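Local coordinates for protein epoxide hydrolase (Aspergillus niger, PDB 3G02) that probably hydrolyses epoxides to vicinal diols, here in an enantioselective form generated by directed evolution, at residues G195-V198 with G199-G203; K163-L167 with M168-R172; D388-A391 with F392-V396; P352-R355 with S356-A359. The protein carries 9 engineered substitutions. All blocks are in the same frame, centred on the assembly; numbering follows the deposited sequence. Where two conformers were deposited one is given.

Interaction 1: G195-V198 with G199-G203; sequences GSFV and GRLLG. With FMT (formic acid), chain D.
Phe197 sends CG opposite its backbone N (chi1 -161°) and Leu201 sends CG opposite its carbonyl carbon (chi1 -65°), two torsions that bring the ring and the isobutyl group together one helical turn apart. The ring meets Leu201 obliquely, with CE2 of Phe197 lying 3.8 Å from CD1 of Leu201, while CG of Leu201 rests 3.4 Å from the carbonyl O of Phe197. One position on, Val198 and Leu202 run side by side in the same direction, and CG1 of Val198 comes within 4.1 Å of CD1 of Leu202. Regular i to i+4 bonds join the same residues, Leu201 N to Phe197 O and Leu202 N to Val198 O, each 3.0 Å. Arg200 leaves this apolar strip: its chain turns at chi3 and delivers the guanidinium edge to a formic acid molecule, probably from the crystallisation liquor. NE of Arg200 gives O2 of the formic acid a 2.7 Å bond (N-H...O 158°), and NH2 adds a weak one; Asn218 N also binds this molecule, whereas NH1 of Arg200 turns to the carbonyls of Leu335 and Thr361. The whole arrangement is the buried helix that follows the probable nucleophile elbow, between strands 187-191 and 209-214, in the alpha/beta hydrolase fold.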
loop_
_atom_site.group_PDB
_atom_site.type_symbol
_atom_site.label_atom_id
_atom_site.label_comp_id
_atom_site.label_asym_id
_atom_site.label_seq_id
_atom_site.Cartn_x
_atom_site.Cartn_y
_atom_site.Cartn_z
ATOM N N GLY A 195 -5.881 4.632 19.325
ATOM C CA GLY A 195 -6.025 4.967 20.740
ATOM C C GLY A 195 -7.363 4.566 21.345
ATOM O O GLY A 195 -7.440 4.314 22.546
ATOM N N SER A 196 -8.414 4.534 20.525
ATOM C CA SER A 196 -9.727 4.062 20.980
ATOM C C SER A 196 -9.655 2.605 21.395
ATOM O O SER A 196 -10.162 2.233 22.455
ATOM C CB SER A 196 -10.796 4.236 19.900
ATOM O OG SER A 196 -11.246 5.574 19.829
ATOM N N PHE A 197 -9.017 1.783 20.562
ATOM C CA PHE A 197 -8.921 0.359 20.859
ATOM C C PHE A 197 -8.047 0.121 22.085
ATOM O O PHE A 197 -8.386 -0.709 22.924
ATOM C CB PHE A 197 -8.463 -0.489 19.666
ATOM C CG PHE A 197 -8.795 -1.949 19.826
ATOM C CD1 PHE A 197 -10.011 -2.452 19.372
ATOM C CD2 PHE A 197 -7.918 -2.808 20.484
ATOM C CE1 PHE A 197 -10.336 -3.799 19.543
ATOM C CE2 PHE A 197 -8.230 -4.160 20.657
ATOM C CZ PHE A 197 -9.439 -4.651 20.186
ATOM N N VAL A 198 -6.945 0.861 22.195
ATOM C CA VAL A 198 -6.137 0.849 23.418
ATOM C C VAL A 198 -7.012 1.248 24.611
ATOM O O VAL A 198 -7.001 0.573 25.646
ATOM C CB VAL A 198 -4.897 1.760 23.297
ATOM C CG1 VAL A 198 -4.097 1.790 24.601
ATOM C CG2 VAL A 198 -4.008 1.286 22.154
ATOM N N GLY A 199 -7.796 2.315 24.447
ATOM C CA GLY A 199 -8.744 2.747 25.480
ATOM C C GLY A 199 -9.780 1.697 25.854
ATOM O O GLY A 199 -10.112 1.540 27.033
ATOM N N ARG A 200 -10.295 0.983 24.856
ATOM C CA ARG A 200 -11.240 -0.106 25.092
ATOM C C ARG A 200 -10.610 -1.186 25.972
ATOM O O ARG A 200 -11.223 -1.633 26.944
ATOM C CB ARG A 200 -11.727 -0.710 23.768
ATOM C CG ARG A 200 -12.714 -1.869 23.938
ATOM C CD ARG A 200 -13.385 -2.265 22.628
ATOM N NE ARG A 200 -14.294 -1.228 22.140
ATOM C CZ ARG A 200 -15.572 -1.105 22.493
ATOM N NH1 ARG A 200 -16.127 -1.963 23.347
ATOM N NH2 ARG A 200 -16.306 -0.122 21.985
ATOM N N LEU A 201 -9.386 -1.590 25.634
ATOM C CA LEU A 201 -8.675 -2.616 26.404
ATOM C C LEU A 201 -8.417 -2.173 27.844
ATOM O O LEU A 201 -8.530 -2.976 28.779
ATOM C CB LEU A 201 -7.364 -3.010 25.719
ATOM C CG LEU A 201 -7.462 -3.706 24.358
ATOM C CD1 LEU A 201 -6.075 -3.914 23.786
ATOM C CD2 LEU A 201 -8.207 -5.036 24.453
ATOM N N LEU A 202 -8.083 -0.897 28.020
ATOM C CA LEU A 202 -7.928 -0.324 29.358
ATOM C C LEU A 202 -9.238 -0.381 30.147
ATOM O O LEU A 202 -9.250 -0.774 31.319
ATOM C CB LEU A 202 -7.394 1.110 29.275
ATOM C CG LEU A 202 -5.943 1.219 28.783
ATOM C CD1 LEU A 202 -5.599 2.635 28.359
ATOM C CD2 LEU A 202 -4.961 0.717 29.841
ATOM N N GLY A 203 -10.340 -0.011 29.500
ATOM C CA GLY A 203 -11.658 -0.088 30.125
ATOM C C GLY A 203 -12.038 -1.509 30.508
ATOM O O GLY A 203 -12.602 -1.743 31.579
HETATM C C FMT D . -12.735 0.842 19.572
HETATM O O1 FMT D . -12.526 1.123 18.392
HETATM O O2 FMT D . -13.812 0.414 19.991
#

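Interaction 2: K163-L167 with M168-R172; sequences KDFGL and MDNAR
Phe165 lays one face of its ring over the CB methylene of Asp169, which sits 3.4 Å from the ring centroid and only 10° off the normal, a CH-pi contact. It belongs to the N-terminal cap of helix 167-180, with Gly166 as the N-cap residue. Asp169 stands three residues on and supplies one half of a capping box: its OD2 accepts the N-H of Gly166 at 2.9 Å through the anti lone pair. The N-cap glycine has no side chain with which to return the bond. Asp169 CG lies opposite its own carbonyl carbon (chi1 -66°), a torsion that turns the carboxylate back toward the start of the helix. The other oxygen, OD1, alone takes both terminal nitrogens of Arg172, NH1 and NH2, each 2.9 Å away, in a salt bridge, and Arg172 continues outward through NE to a second one with Glu93. Both carboxylate oxygens are thus engaged, which would tend to keep Asp169 ionised. Asn170, whose ND2 also bonds to His313, adds a side-chain bond to the same turn. Gly166 O receives the backbone N of Asn170 at 3.1 Å and, from well above the carbonyl plane, its ND2 at 3.0 Å along an almost straight N-H...O line of 172°.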
loop_
_atom_site.group_PDB
_atom_site.type_symbol
_atom_site.label_atom_id
_atom_site.label_comp_id
_atom_site.label_asym_id
_atom_site.label_seq_id
_atom_site.Cartn_x
_atom_site.Cartn_y
_atom_site.Cartn_z
ATOM N N LYS A 163 10.963 -9.045 20.027
ATOM C CA LYS A 163 9.680 -9.687 20.304
ATOM C C LYS A 163 8.545 -8.907 19.657
ATOM O O LYS A 163 8.678 -7.709 19.395
ATOM C CB LYS A 163 9.434 -9.826 21.817
ATOM C CG LYS A 163 9.492 -8.510 22.597
ATOM C CD LYS A 163 9.054 -8.669 24.056
ATOM C CE LYS A 163 7.558 -8.412 24.224
ATOM N NZ LYS A 163 7.174 -8.219 25.655
ATOM N N ASP A 164 7.441 -9.602 19.400
ATOM C CA ASP A 164 6.230 -8.988 18.871
ATOM C C ASP A 164 5.631 -8.052 19.924
ATOM O O ASP A 164 5.901 -8.191 21.120
ATOM C CB ASP A 164 5.237 -10.080 18.461
ATOM C CG ASP A 164 4.146 -9.581 17.520
ATOM O OD1 ASP A 164 4.260 -8.473 16.952
ATOM O OD2 ASP A 164 3.152 -10.319 17.348
ATOM N N PHE A 165 4.845 -7.084 19.466
ATOM C CA PHE A 165 4.256 -6.068 20.333
ATOM C C PHE A 165 2.897 -5.732 19.740
ATOM O O PHE A 165 2.789 -5.491 18.537
ATOM C CB PHE A 165 5.154 -4.828 20.352
ATOM C CG PHE A 165 5.040 -3.990 21.605
ATOM C CD1 PHE A 165 5.674 -4.381 22.788
ATOM C CD2 PHE A 165 4.336 -2.792 21.590
ATOM C CE1 PHE A 165 5.593 -3.590 23.938
ATOM C CE2 PHE A 165 4.245 -1.997 22.732
ATOM C CZ PHE A 165 4.874 -2.394 23.907
ATOM N N GLY A 166 1.861 -5.732 20.572
ATOM C CA GLY A 166 0.502 -5.541 20.082
ATOM C C GLY A 166 -0.291 -4.528 20.878
ATOM O O GLY A 166 0.272 -3.753 21.651
ATOM N N LEU A 167 -1.604 -4.557 20.688
ATOM C CA LEU A 167 -2.501 -3.584 21.303
ATOM C C LEU A 167 -2.543 -3.691 22.828
ATOM O O LEU A 167 -2.552 -2.672 23.514
ATOM C CB LEU A 167 -3.904 -3.674 20.691
ATOM C CG LEU A 167 -3.993 -3.258 19.215
ATOM C CD1 LEU A 167 -5.179 -3.896 18.514
ATOM C CD2 LEU A 167 -4.032 -1.737 19.080
ATOM N N MET A 168 -2.537 -4.918 23.349
ATOM C CA MET A 168 -2.523 -5.129 24.799
ATOM C C MET A 168 -1.242 -4.597 25.435
ATOM O O MET A 168 -1.268 -4.040 26.535
ATOM C CB MET A 168 -2.709 -6.610 25.139
ATOM C CG MET A 168 -2.905 -6.890 26.630
ATOM S SD MET A 168 -4.378 -6.088 27.310
ATOM C CE MET A 168 -5.683 -7.000 26.494
ATOM N N ASP A 169 -0.124 -4.769 24.736
ATOM C CA ASP A 169 1.160 -4.242 25.184
ATOM C C ASP A 169 1.132 -2.716 25.275
ATOM O O ASP A 169 1.658 -2.132 26.225
ATOM C CB ASP A 169 2.276 -4.685 24.239
ATOM C CG ASP A 169 2.513 -6.183 24.267
ATOM O OD1 ASP A 169 2.678 -6.751 25.367
ATOM O OD2 ASP A 169 2.542 -6.795 23.179
ATOM N N ASN A 170 0.517 -2.082 24.279
ATOM C CA ASN A 170 0.319 -0.639 24.296
ATOM C C ASN A 170 -0.507 -0.195 25.499
ATOM O O ASN A 170 -0.156 0.776 26.178
ATOM C CB ASN A 170 -0.341 -0.168 22.997
ATOM C CG ASN A 170 0.666 0.108 21.891
ATOM O OD1 ASN A 170 1.034 1.255 21.658
ATOM N ND2 ASN A 170 1.115 -0.941 21.209
ATOM N N ALA A 171 -1.596 -0.918 25.755
ATOM C CA ALA A 171 -2.470 -0.647 26.898
ATOM C C ALA A 171 -1.708 -0.768 28.215
ATOM O O ALA A 171 -1.810 0.101 29.082
ATOM C CB ALA A 171 -3.675 -1.571 26.880
ATOM N N ARG A 172 -0.925 -1.836 28.351
ATOM C CA ARG A 172 -0.137 -2.049 29.559
ATOM C C ARG A 172 0.851 -0.897 29.806
ATOM O O ARG A 172 1.039 -0.463 30.944
ATOM C CB ARG A 172 0.586 -3.396 29.496
ATOM C CG ARG A 172 1.257 -3.813 30.805
ATOM C CD ARG A 172 1.995 -5.140 30.668
ATOM N NE ARG A 172 3.045 -5.068 29.655
ATOM C CZ ARG A 172 2.972 -5.622 28.446
ATOM N NH1 ARG A 172 1.896 -6.315 28.087
ATOM N NH2 ARG A 172 3.979 -5.478 27.597
#

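Interaction 3: D388-A391 with F392-V396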
loop_
_atom_site.group_PDB
_atom_site.type_symbol
_atom_site.label_atom_id
_atom_site.label_comp_id
_atom_site.label_asym_id
_atom_site.label_seq_id
_atom_site.Cartn_x
_atom_site.Cartn_y
_atom_site.Cartn_z
ATOM N N ASP A 388 -17.105 18.076 25.324
ATOM C CA ASP A 388 -17.673 16.741 25.529
ATOM C C ASP A 388 -16.940 15.976 26.620
ATOM O O ASP A 388 -17.573 15.389 27.500
ATOM C CB ASP A 388 -17.637 15.927 24.237
ATOM C CG ASP A 388 -18.638 16.408 23.207
ATOM O OD1 ASP A 388 -19.344 17.415 23.456
ATOM O OD2 ASP A 388 -18.707 15.772 22.134
ATOM N N LEU A 389 -15.610 15.988 26.567
ATOM C CA LEU A 389 -14.801 15.288 27.569
ATOM C C LEU A 389 -15.084 15.825 28.963
ATOM O O LEU A 389 -15.296 15.049 29.894
ATOM C CB LEU A 389 -13.302 15.380 27.258
ATOM C CG LEU A 389 -12.339 14.772 28.293
ATOM C CD1 LEU A 389 -12.542 13.257 28.448
ATOM C CD2 LEU A 389 -10.888 15.096 27.947
ATOM N N THR A 390 -15.091 17.151 29.092
ATOM C CA THR A 390 -15.350 17.810 30.374
ATOM C C THR A 390 -16.720 17.417 30.923
ATOM O O THR A 390 -16.840 17.055 32.096
ATOM C CB THR A 390 -15.245 19.339 30.245
ATOM O OG1 THR A 390 -13.932 19.690 29.796
ATOM C CG2 THR A 390 -15.500 20.006 31.589
ATOM N N ALA A 391 -17.741 17.469 30.069
ATOM C CA ALA A 391 -19.097 17.070 30.457
ATOM C C ALA A 391 -19.157 15.603 30.880
ATOM O O ALA A 391 -19.843 15.255 31.847
ATOM C CB ALA A 391 -20.079 17.350 29.332
ATOM N N PHE A 392 -18.426 14.749 30.164
ATOM C CA PHE A 392 -18.380 13.319 30.469
ATOM C C PHE A 392 -17.779 13.063 31.852
ATOM O O PHE A 392 -18.339 12.296 32.640
ATOM C CB PHE A 392 -17.598 12.567 29.383
ATOM C CG PHE A 392 -17.378 11.105 29.683
ATOM C CD1 PHE A 392 -18.430 10.195 29.608
ATOM C CD2 PHE A 392 -16.113 10.638 30.031
ATOM C CE1 PHE A 392 -18.225 8.843 29.883
ATOM C CE2 PHE A 392 -15.899 9.293 30.309
ATOM C CZ PHE A 392 -16.956 8.394 30.232
ATOM N N VAL A 393 -16.652 13.711 32.144
ATOM C CA VAL A 393 -15.976 13.563 33.435
ATOM C C VAL A 393 -16.879 14.051 34.569
ATOM O O VAL A 393 -17.022 13.376 35.589
ATOM C CB VAL A 393 -14.613 14.305 33.473
ATOM C CG1 VAL A 393 -13.967 14.172 34.845
ATOM C CG2 VAL A 393 -13.670 13.773 32.393
ATOM N N GLU A 394 -17.497 15.215 34.373
ATOM C CA GLU A 394 -18.421 15.780 35.360
ATOM C C GLU A 394 -19.573 14.827 35.676
ATOM O O GLU A 394 -19.996 14.718 36.829
ATOM C CB GLU A 394 -18.959 17.135 34.889
ATOM C CG GLU A 394 -17.939 18.264 34.973
ATOM C CD GLU A 394 -18.428 19.564 34.354
ATOM O OE1 GLU A 394 -19.536 19.584 33.770
ATOM O OE2 GLU A 394 -17.697 20.573 34.447
ATOM N N GLN A 395 -20.061 14.130 34.653
ATOM C CA GLN A 395 -21.164 13.186 34.805
ATOM C C GLN A 395 -20.773 11.920 35.571
ATOM O O GLN A 395 -21.528 11.462 36.433
ATOM C CB GLN A 395 -21.753 12.816 33.436
ATOM C CG GLN A 395 -22.957 11.879 33.507
ATOM C CD GLN A 395 -23.462 11.436 32.148
ATOM O OE1 GLN A 395 -23.705 10.250 31.925
ATOM N NE2 GLN A 395 -23.634 12.387 31.235
ATOM N N VAL A 396 -19.598 11.367 35.268
ATOM C CA VAL A 396 -19.266 10.003 35.705
ATOM C C VAL A 396 -18.252 9.859 36.853
ATOM O O VAL A 396 -18.178 8.798 37.472
ATOM C CB VAL A 396 -18.839 9.086 34.509
ATOM C CG1 VAL A 396 -19.842 9.171 33.360
ATOM C CG2 VAL A 396 -17.427 9.420 34.020
#
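Leu389 and Val393 meet one turn apart on the C-terminal helix 382-396, and both their backbones and their side chains take part. Val393 N donates to Leu389 O at 2.9 Å, and the two side chains lie alongside each other, pointing the same way, with CD1 of Leu389 4.1 Å from CG2 of Val393. The same i to i+4 pattern satisfies each neighbouring pair: Phe392 N reaches Asp388 O at 2.9 Å, Glu394 N reaches Thr390 O at 3.0 Å, and Gln395 N reaches Ala391 O at 3.0 Å. All four carbonyls of residues 388-391 therefore have a donor from the next turn.

The side-chain polar groups find partners differently. Asp388 is buried, and its OD2 is hydrogen-bonded to His370 NE2 and Ser344 OG, which would offset the cost of burying a carboxylate. Thr390 has OG1 opposite its carbonyl carbon (chi1 -59°), which turns the hydroxyl back along the helix to bond to the carbonyl O of Lys386. Its methyl CG2 is left beside Glu394, 3.6 Å from OE2; the two side chains lie side by side, in a contact of methyl against carboxylate.

On the inner face, Phe392 is set edge-to-face with Phe366 of strand 362-369, and CG2 of Val396 lies 3.9 Å above the plane of its ring, displaced toward the rim. Leu389 and Val393 reach strands 110-115 and 187-191. The chemistry implies an amphipathic helix: apolar groups and one hydrogen-bonded carboxylate, that of Asp388, face the central sheet, while Glu394 is carried on the exposed side.

Interaction 4: P352-R355 with S356-A359; sequences PVPR and SWIA
Pro354 lies over one face of the Trp357 indole, its CG 3.9 Å from the centroid of the five-membered ring and 18° off the normal, a CH-pi contact. CD of the same proline sits 3.5 Å above the indole plane, displaced toward the rim, so two ring methylenes share that face. Val353 approaches the six-membered part at about a right angle, with CG1 3.7 Å from CE3 of Trp357. Its second branch, CG2, touches Ile358 CG1 at 3.7 Å; this methyl stands between the backbone N and the carbonyl carbon, and that position sends the two branches to different neighbours.

Behind these side chains lie the backbone bonds of the helix start. Pro354 is the N-cap of the short helix 355-358, and its carbonyl O accepts twice: a nearly straight bond of 3.1 Å from Ile358 N, and one of 3.1 Å from Trp357 N, which comes from above the carbonyl plane. Ala359 N closes the next turn on Arg355 O at 2.8 Å.

Farther out, Trp357 NE1 donates to the carbonyl of Pro226, which would help to fix the indole's rotation, and Ile239 of helix 233-248 packs on the same side chain. Ile358 faces Phe341 and Phe343 of strand 340-345. What starts this helix is therefore apolar contact and one doubly used carbonyl, for a proline at the N-cap has no polar side chain to offer.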
loop_
_atom_site.group_PDB
_atom_site.type_symbol
_atom_site.label_atom_id
_atom_site.label_comp_id
_atom_site.label_asym_id
_atom_site.label_seq_id
_atom_site.Cartn_x
_atom_site.Cartn_y
_atom_site.Cartn_z
ATOM N N PRO A 352 -18.420 5.937 10.531
ATOM C CA PRO A 352 -19.386 6.577 11.425
ATOM C C PRO A 352 -20.581 5.694 11.781
ATOM O O PRO A 352 -21.702 5.923 11.311
ATOM C CB PRO A 352 -19.797 7.842 10.660
ATOM C CG PRO A 352 -19.524 7.549 9.227
ATOM C CD PRO A 352 -18.545 6.413 9.140
ATOM N N VAL A 353 -20.317 4.696 12.622
ATOM C CA VAL A 353 -21.342 3.793 13.142
ATOM C C VAL A 353 -22.268 4.554 14.097
ATOM O O VAL A 353 -21.824 5.480 14.779
ATOM C CB VAL A 353 -20.724 2.541 13.838
ATOM C CG1 VAL A 353 -20.061 1.638 12.811
ATOM C CG2 VAL A 353 -19.730 2.931 14.927
ATOM N N PRO A 354 -23.564 4.183 14.125
ATOM C CA PRO A 354 -24.553 4.937 14.894
ATOM C C PRO A 354 -24.545 4.621 16.391
ATOM O O PRO A 354 -23.964 3.619 16.815
ATOM C CB PRO A 354 -25.874 4.481 14.275
ATOM C CG PRO A 354 -25.617 3.080 13.873
ATOM C CD PRO A 354 -24.176 3.040 13.422
ATOM N N ARG A 355 -25.215 5.472 17.166
ATOM C CA ARG A 355 -25.355 5.302 18.610
ATOM C C ARG A 355 -25.837 3.902 19.014
ATOM O O ARG A 355 -25.271 3.293 19.920
ATOM C CB ARG A 355 -26.293 6.372 19.184
ATOM C CG ARG A 355 -26.489 6.273 20.689
ATOM C CD ARG A 355 -27.367 7.386 21.234
ATOM N NE ARG A 355 -27.502 7.274 22.686
ATOM C CZ ARG A 355 -27.863 8.267 23.495
ATOM N NH1 ARG A 355 -28.130 9.472 23.009
ATOM N NH2 ARG A 355 -27.952 8.051 24.802
ATOM N N SER A 356 -26.872 3.401 18.339
ATOM C CA SER A 356 -27.468 2.104 18.685
ATOM C C SER A 356 -26.514 0.921 18.478
ATOM O O SER A 356 -26.699 -0.143 19.073
ATOM C CB SER A 356 -28.768 1.882 17.909
ATOM O OG SER A 356 -28.527 1.811 16.518
ATOM N N TRP A 357 -25.504 1.109 17.632
ATOM C CA TRP A 357 -24.473 0.095 17.434
ATOM C C TRP A 357 -23.403 0.227 18.510
ATOM O O TRP A 357 -23.008 -0.759 19.125
ATOM C CB TRP A 357 -23.848 0.231 16.049
ATOM C CG TRP A 357 -24.669 -0.338 14.925
ATOM C CD1 TRP A 357 -26.012 -0.612 14.932
ATOM C CD2 TRP A 357 -24.202 -0.664 13.614
ATOM N NE1 TRP A 357 -26.401 -1.108 13.709
ATOM C CE2 TRP A 357 -25.308 -1.150 12.881
ATOM C CE3 TRP A 357 -22.946 -0.612 12.989
ATOM C CZ2 TRP A 357 -25.200 -1.574 11.552
ATOM C CZ3 TRP A 357 -22.839 -1.032 11.667
ATOM C CH2 TRP A 357 -23.962 -1.505 10.963
ATOM N N ILE A 358 -22.947 1.458 18.740
ATOM C CA ILE A 358 -21.946 1.742 19.768
ATOM C C ILE A 358 -22.436 1.303 21.157
ATOM O O ILE A 358 -21.661 0.793 21.968
ATOM C CB ILE A 358 -21.552 3.242 19.755
ATOM C CG1 ILE A 358 -20.920 3.600 18.406
ATOM C CG2 ILE A 358 -20.604 3.578 20.907
ATOM C CD1 ILE A 358 -20.945 5.072 18.074
ATOM N N ALA A 359 -23.734 1.481 21.401
ATOM C CA ALA A 359 -24.362 1.101 22.668
ATOM C C ALA A 359 -24.253 -0.394 22.992
ATOM O O ALA A 359 -24.297 -0.780 24.163
ATOM C CB ALA A 359 -25.818 1.545 22.685
#

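Interactions 1 and 2 join two neighbouring helices of the alpha/beta hydrolase core: their centres are 12 Å apart and they touch, Phe197 CD2 lying 3.5 Å from Leu167 CD1 and Leu202 CD2 3.3 Å from Ala171 O. This pair is nearest the predicted catalytic residues, with the Gly195 position about 6 Å from the side chain of Asp193, and the side chain of Leu167 about 8 Å from that of Tyr315. Interaction 4 comes within about 5 Å of interaction 1, nearest atoms, without touching, and the side chain of Val353 is about 11 Å from that of His375. Interaction 3 is remote from these sites; its centre lies 29 Å from that of interaction 2.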